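PDB 5ICQ: methylocystis parvus OBBP MbnE from Methylocystis parvus OBBP, which probably binds the copper-chelating peptide methanobactin in the periplasm for its transport. Local coordinates for residues A39-P44 against E548-A553; E106-Y111 against S502-N507. One frame throughout, in Å; residues are numbered along the deposited sequence.

Contact 1: residues A39-P44 against E548-A553; sequences AMHGAP and EDFVTA
His41 and Phe550 form an offset stack: their ring centroids lie 3.8 Å apart and the planes are inclined by only 19°. The displacement shows in which atoms meet. His41 NE2 sits over the face of the phenyl ring toward its rim, 3.1 Å from Phe550 CD1, while Phe550 CB lies over the same imidazole face as its ring, 3.9 Å from the His41 ring centroid and 10° off the normal, a CH-pi contact. Phe550 reaches this position because its CG stands anti to the backbone N (chi1 -178°). On the other side of the imidazole, Met40 CG lies 3.3 Å above the ring plane, toward the rim, and the histidine thus has a neighbour on each face. ND1 also makes a weak hydrogen bond to Ala544 O, which may add to the restraint on the ring's rotation. An alanine in place of Phe550 would probably leave one imidazole face without its aromatic partner and the ring less firmly fixed. No hydrogen bond spans the two segments, so their contact rests on this one buried ring pair. It joins the loop after strand 38-39 to helix 547-563, whose Phe550 also packs on Leu541 of helix 532-543, while Ala39 on the opposite segment leans on Thr109 of strand 109-120.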
loop_
_atom_site.group_PDB
_atom_site.type_symbol
_atom_site.label_atom_id
_atom_site.label_comp_id
_atom_site.label_asym_id
_atom_site.label_seq_id
_atom_site.Cartn_x
_atom_site.Cartn_y
_atom_site.Cartn_z
ATOM N N ALA A 39 -14.174 -12.874 -4.383
ATOM C CA ALA A 39 -12.809 -12.572 -4.802
ATOM C C ALA A 39 -12.842 -11.514 -5.894
ATOM O O ALA A 39 -13.730 -11.528 -6.752
ATOM C CB ALA A 39 -12.091 -13.820 -5.325
ATOM N N MET A 40 -11.861 -10.602 -5.870
ATOM C CA MET A 40 -11.802 -9.584 -6.916
ATOM C C MET A 40 -11.687 -10.231 -8.291
ATOM O O MET A 40 -12.378 -9.824 -9.238
ATOM C CB MET A 40 -10.627 -8.629 -6.677
ATOM C CG MET A 40 -10.501 -7.541 -7.753
ATOM S SD MET A 40 -12.040 -6.573 -7.915
ATOM C CE MET A 40 -11.865 -5.912 -9.576
ATOM N N HIS A 41 -10.820 -11.243 -8.415
ATOM C CA HIS A 41 -10.640 -12.010 -9.641
ATOM C C HIS A 41 -10.713 -13.496 -9.325
ATOM O O HIS A 41 -10.152 -13.957 -8.328
ATOM C CB HIS A 41 -9.293 -11.692 -10.320
ATOM C CG HIS A 41 -9.048 -10.233 -10.516
ATOM N ND1 HIS A 41 -9.617 -9.514 -11.547
ATOM C CD2 HIS A 41 -8.297 -9.353 -9.812
ATOM C CE1 HIS A 41 -9.227 -8.256 -11.471
ATOM N NE2 HIS A 41 -8.429 -8.129 -10.425
ATOM N N GLY A 42 -11.403 -14.245 -10.178
ATOM C CA GLY A 42 -11.494 -15.662 -9.917
ATOM C C GLY A 42 -12.457 -15.940 -8.777
ATOM O O GLY A 42 -13.352 -15.146 -8.474
ATOM N N ALA A 43 -12.253 -17.090 -8.130
ATOM C CA ALA A 43 -13.120 -17.669 -7.115
ATOM C C ALA A 43 -12.469 -17.591 -5.738
ATOM O O ALA A 43 -11.243 -17.681 -5.622
ATOM C CB ALA A 43 -13.431 -19.137 -7.432
ATOM N N PRO A 44 -13.261 -17.432 -4.677
ATOM C CA PRO A 44 -12.682 -17.447 -3.327
ATOM C C PRO A 44 -12.004 -18.783 -3.080
ATOM O O PRO A 44 -12.500 -19.829 -3.497
ATOM C CB PRO A 44 -13.900 -17.254 -2.409
ATOM C CG PRO A 44 -14.999 -16.751 -3.303
ATOM C CD PRO A 44 -14.732 -17.341 -4.650
ATOM N N GLU A 548 -5.931 -15.684 -13.734
ATOM C CA GLU A 548 -4.883 -15.873 -14.732
ATOM C C GLU A 548 -4.845 -14.714 -15.719
ATOM O O GLU A 548 -3.762 -14.228 -16.077
ATOM C CB GLU A 548 -5.096 -17.202 -15.460
ATOM C CG GLU A 548 -4.157 -17.429 -16.630
ATOM C CD GLU A 548 -4.234 -18.845 -17.181
ATOM O OE1 GLU A 548 -4.743 -19.744 -16.473
ATOM O OE2 GLU A 548 -3.779 -19.054 -18.324
ATOM N N ASP A 549 -6.012 -14.252 -16.170
ATOM C CA ASP A 549 -6.035 -13.105 -17.070
ATOM C C ASP A 549 -5.594 -11.831 -16.365
ATOM O O ASP A 549 -5.005 -10.950 -17.000
ATOM C CB ASP A 549 -7.430 -12.930 -17.664
ATOM C CG ASP A 549 -7.778 -14.033 -18.657
ATOM O OD1 ASP A 549 -6.893 -14.865 -18.948
ATOM O OD2 ASP A 549 -8.927 -14.061 -19.146
ATOM N N PHE A 550 -5.882 -11.711 -15.065
ATOM C CA PHE A 550 -5.414 -10.555 -14.301
ATOM C C PHE A 550 -3.894 -10.528 -14.216
ATOM O O PHE A 550 -3.270 -9.491 -14.464
ATOM C CB PHE A 550 -6.024 -10.566 -12.901
ATOM C CG PHE A 550 -5.637 -9.371 -12.055
ATOM C CD1 PHE A 550 -6.031 -8.091 -12.419
ATOM C CD2 PHE A 550 -4.906 -9.537 -10.893
ATOM C CE1 PHE A 550 -5.697 -6.987 -11.629
ATOM C CE2 PHE A 550 -4.571 -8.442 -10.094
ATOM C CZ PHE A 550 -4.962 -7.167 -10.476
ATOM N N VAL A 551 -3.277 -11.660 -13.871
ATOM C CA VAL A 551 -1.818 -11.713 -13.804
ATOM C C VAL A 551 -1.212 -11.361 -15.157
ATOM O O VAL A 551 -0.258 -10.575 -15.242
ATOM C CB VAL A 551 -1.357 -13.097 -13.309
ATOM C CG1 VAL A 551 0.150 -13.252 -13.450
ATOM C CG2 VAL A 551 -1.775 -13.289 -11.858
ATOM N N THR A 552 -1.771 -11.921 -16.235
ATOM C CA THR A 552 -1.315 -11.595 -17.585
ATOM C C THR A 552 -1.316 -10.090 -17.820
ATOM O O THR A 552 -0.322 -9.515 -18.289
ATOM C CB THR A 552 -2.215 -12.301 -18.611
ATOM O OG1 THR A 552 -2.113 -13.717 -18.431
ATOM C CG2 THR A 552 -1.795 -11.963 -20.031
ATOM N N ALA A 553 -2.433 -9.434 -17.498
ATOM C CA ALA A 553 -2.557 -8.007 -17.770
ATOM C C ALA A 553 -1.590 -7.185 -16.926
ATOM O O ALA A 553 -1.029 -6.194 -17.410
ATOM C CB ALA A 553 -4.000 -7.548 -17.531
#

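Contact 2: residues E106-Y111 against S502-N507; sequences EPFTLY and SASPGN
Pro107 and Phe108 meet Ala503 and Ser504 where two loops of a periplasmic solute-binding fold converge, one leading into strand 109-120 and the other joining strand 494-498 to helix 508-513. The contact between them is van der Waals, with no hydrogen bond across it. At one end Pro107 CB lies 4.2 Å from Ala503 CB and 3.7 Å from Ala503 O, meeting methyl and backbone. At the other, Ser504 OG lies near the plane of the Phe108 ring at its edge, 3.9 Å from Phe108 CD2, and closer still to Phe108 CB (3.7 Å). Both groups are anti to their backbone N, Phe108 CG at chi1 -163° and Ser504 OG at -166°, bringing the hydroxyl beside the phenylalanine's base.

Other hydrogen bonds lie within each segment or lead beyond both. An ST turn shapes the second loop: Ser504 N donates to Ser502 OG (2.9 Å). In the first, both Glu106 oxygens are gripped; Gln45 N also meets OE1 and Leu46 N meets Tyr111 OH. Thr109 OG1 donates to Glu106 OE1 (2.7 Å) from above the carboxylate plane, whereas Tyr111 OH donates to the syn lone pair of Glu106 OE2 at 2.6 Å, with that oxygen lying in the tyrosine ring plane.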
loop_
_atom_site.group_PDB
_atom_site.type_symbol
_atom_site.label_atom_id
_atom_site.label_comp_id
_atom_site.label_asym_id
_atom_site.label_seq_id
_atom_site.Cartn_x
_atom_site.Cartn_y
_atom_site.Cartn_z
ATOM N N GLU A 106 -5.172 -14.180 0.567
ATOM C CA GLU A 106 -5.456 -14.082 -0.857
ATOM C C GLU A 106 -5.208 -12.649 -1.300
ATOM O O GLU A 106 -5.187 -11.736 -0.467
ATOM C CB GLU A 106 -6.902 -14.497 -1.157
ATOM C CG GLU A 106 -7.196 -15.968 -0.819
ATOM C CD GLU A 106 -8.672 -16.331 -0.963
ATOM O OE1 GLU A 106 -9.206 -16.292 -2.089
ATOM O OE2 GLU A 106 -9.302 -16.655 0.061
ATOM N N PRO A 107 -4.983 -12.414 -2.600
ATOM C CA PRO A 107 -4.747 -11.024 -3.047
ATOM C C PRO A 107 -5.875 -10.073 -2.677
ATOM O O PRO A 107 -5.625 -9.002 -2.106
ATOM C CB PRO A 107 -4.596 -11.165 -4.573
ATOM C CG PRO A 107 -4.204 -12.580 -4.806
ATOM C CD PRO A 107 -4.813 -13.393 -3.691
ATOM N N PHE A 108 -7.118 -10.435 -2.981
ATOM C CA PHE A 108 -8.261 -9.594 -2.641
ATOM C C PHE A 108 -9.531 -10.441 -2.601
ATOM O O PHE A 108 -10.267 -10.508 -3.594
ATOM C CB PHE A 108 -8.395 -8.453 -3.664
ATOM C CG PHE A 108 -9.270 -7.292 -3.208
ATOM C CD1 PHE A 108 -9.879 -7.287 -1.960
ATOM C CD2 PHE A 108 -9.484 -6.206 -4.053
ATOM C CE1 PHE A 108 -10.680 -6.209 -1.556
ATOM C CE2 PHE A 108 -10.287 -5.138 -3.663
ATOM C CZ PHE A 108 -10.886 -5.138 -2.411
ATOM N N THR A 109 -9.794 -11.100 -1.467
ATOM C CA THR A 109 -10.990 -11.924 -1.303
ATOM C C THR A 109 -11.640 -11.598 0.031
ATOM O O THR A 109 -10.947 -11.421 1.040
ATOM C CB THR A 109 -10.689 -13.435 -1.367
ATOM O OG1 THR A 109 -10.058 -13.759 -2.612
ATOM C CG2 THR A 109 -11.983 -14.256 -1.264
ATOM N N LEU A 110 -12.972 -11.506 0.023
ATOM C CA LEU A 110 -13.757 -11.128 1.191
ATOM C C LEU A 110 -14.660 -12.278 1.620
ATOM O O LEU A 110 -15.167 -13.019 0.780
ATOM C CB LEU A 110 -14.624 -9.906 0.890
ATOM C CG LEU A 110 -13.847 -8.718 0.332
ATOM C CD1 LEU A 110 -14.819 -7.601 -0.027
ATOM C CD2 LEU A 110 -12.826 -8.233 1.363
ATOM N N TYR A 111 -14.891 -12.393 2.927
ATOM C CA TYR A 111 -15.697 -13.452 3.514
ATOM C C TYR A 111 -16.697 -12.852 4.494
ATOM O O TYR A 111 -16.561 -11.690 4.880
ATOM C CB TYR A 111 -14.793 -14.485 4.202
ATOM C CG TYR A 111 -13.979 -15.258 3.175
ATOM C CD1 TYR A 111 -14.548 -16.310 2.460
ATOM C CD2 TYR A 111 -12.652 -14.912 2.901
ATOM C CE1 TYR A 111 -13.807 -17.016 1.498
ATOM C CE2 TYR A 111 -11.898 -15.616 1.950
ATOM C CZ TYR A 111 -12.493 -16.660 1.245
ATOM O OH TYR A 111 -11.769 -17.361 0.280
ATOM N N SER A 502 0.737 -3.155 -4.897
ATOM C CA SER A 502 -0.305 -3.887 -4.203
ATOM C C SER A 502 -0.459 -5.241 -4.877
ATOM O O SER A 502 -0.110 -5.404 -6.047
ATOM C CB SER A 502 -1.621 -3.095 -4.212
ATOM O OG SER A 502 -2.713 -3.872 -4.645
ATOM N N ALA A 503 -0.948 -6.225 -4.119
ATOM C CA ALA A 503 -1.197 -7.542 -4.690
ATOM C C ALA A 503 -2.406 -7.563 -5.614
ATOM O O ALA A 503 -2.606 -8.557 -6.315
ATOM C CB ALA A 503 -1.390 -8.577 -3.574
ATOM N N SER A 504 -3.228 -6.513 -5.624
ATOM C CA SER A 504 -4.401 -6.457 -6.498
ATOM C C SER A 504 -4.540 -5.043 -7.034
ATOM O O SER A 504 -5.451 -4.306 -6.650
ATOM C CB SER A 504 -5.666 -6.894 -5.749
ATOM O OG SER A 504 -6.733 -7.148 -6.661
ATOM N N PRO A 505 -3.647 -4.629 -7.939
ATOM C CA PRO A 505 -3.719 -3.262 -8.469
ATOM C C PRO A 505 -5.051 -3.001 -9.149
ATOM O O PRO A 505 -5.613 -3.871 -9.821
ATOM C CB PRO A 505 -2.551 -3.197 -9.461
ATOM C CG PRO A 505 -2.212 -4.623 -9.770
ATOM C CD PRO A 505 -2.540 -5.397 -8.528
ATOM N N GLY A 506 -5.571 -1.801 -8.941
ATOM C CA GLY A 506 -6.917 -1.461 -9.386
ATOM C C GLY A 506 -7.031 -0.023 -9.798
ATOM O O GLY A 506 -6.134 0.515 -10.464
ATOM N N ASN A 507 -8.136 0.617 -9.407
ATOM C CA ASN A 507 -8.433 1.960 -9.891
ATOM C C ASN A 507 -7.366 2.974 -9.488
ATOM O O ASN A 507 -7.218 3.997 -10.165
ATOM C CB ASN A 507 -9.816 2.407 -9.389
ATOM C CG ASN A 507 -10.963 1.628 -10.036
ATOM O OD1 ASN A 507 -10.916 1.303 -11.222
ATOM N ND2 ASN A 507 -12.003 1.336 -9.257
#

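How the contacts relate
Contact 2 is nested along the chain within the loop closed by contact 1. It lies nearer the chain centre (about 11 Å against about 19 Å, centre to centre), yet is only partly buried, whereas both touching residues of contact 1 are buried. Chemistry separates them: a loop histidine stacked on a helix phenylalanine in contact 1; in contact 2 a proline and a phenylalanine's base and edge against an alanine, a serine hydroxyl and a backbone carbonyl. Segments 39-44 and 106-111 share a sheet through antiparallel strands 38-39 and 109-120, with a probable hydrogen bond of 2.8 Å from Met40 N to Phe108 O; Pro505 of 502-507 packs on Phe550 of helix 547-563.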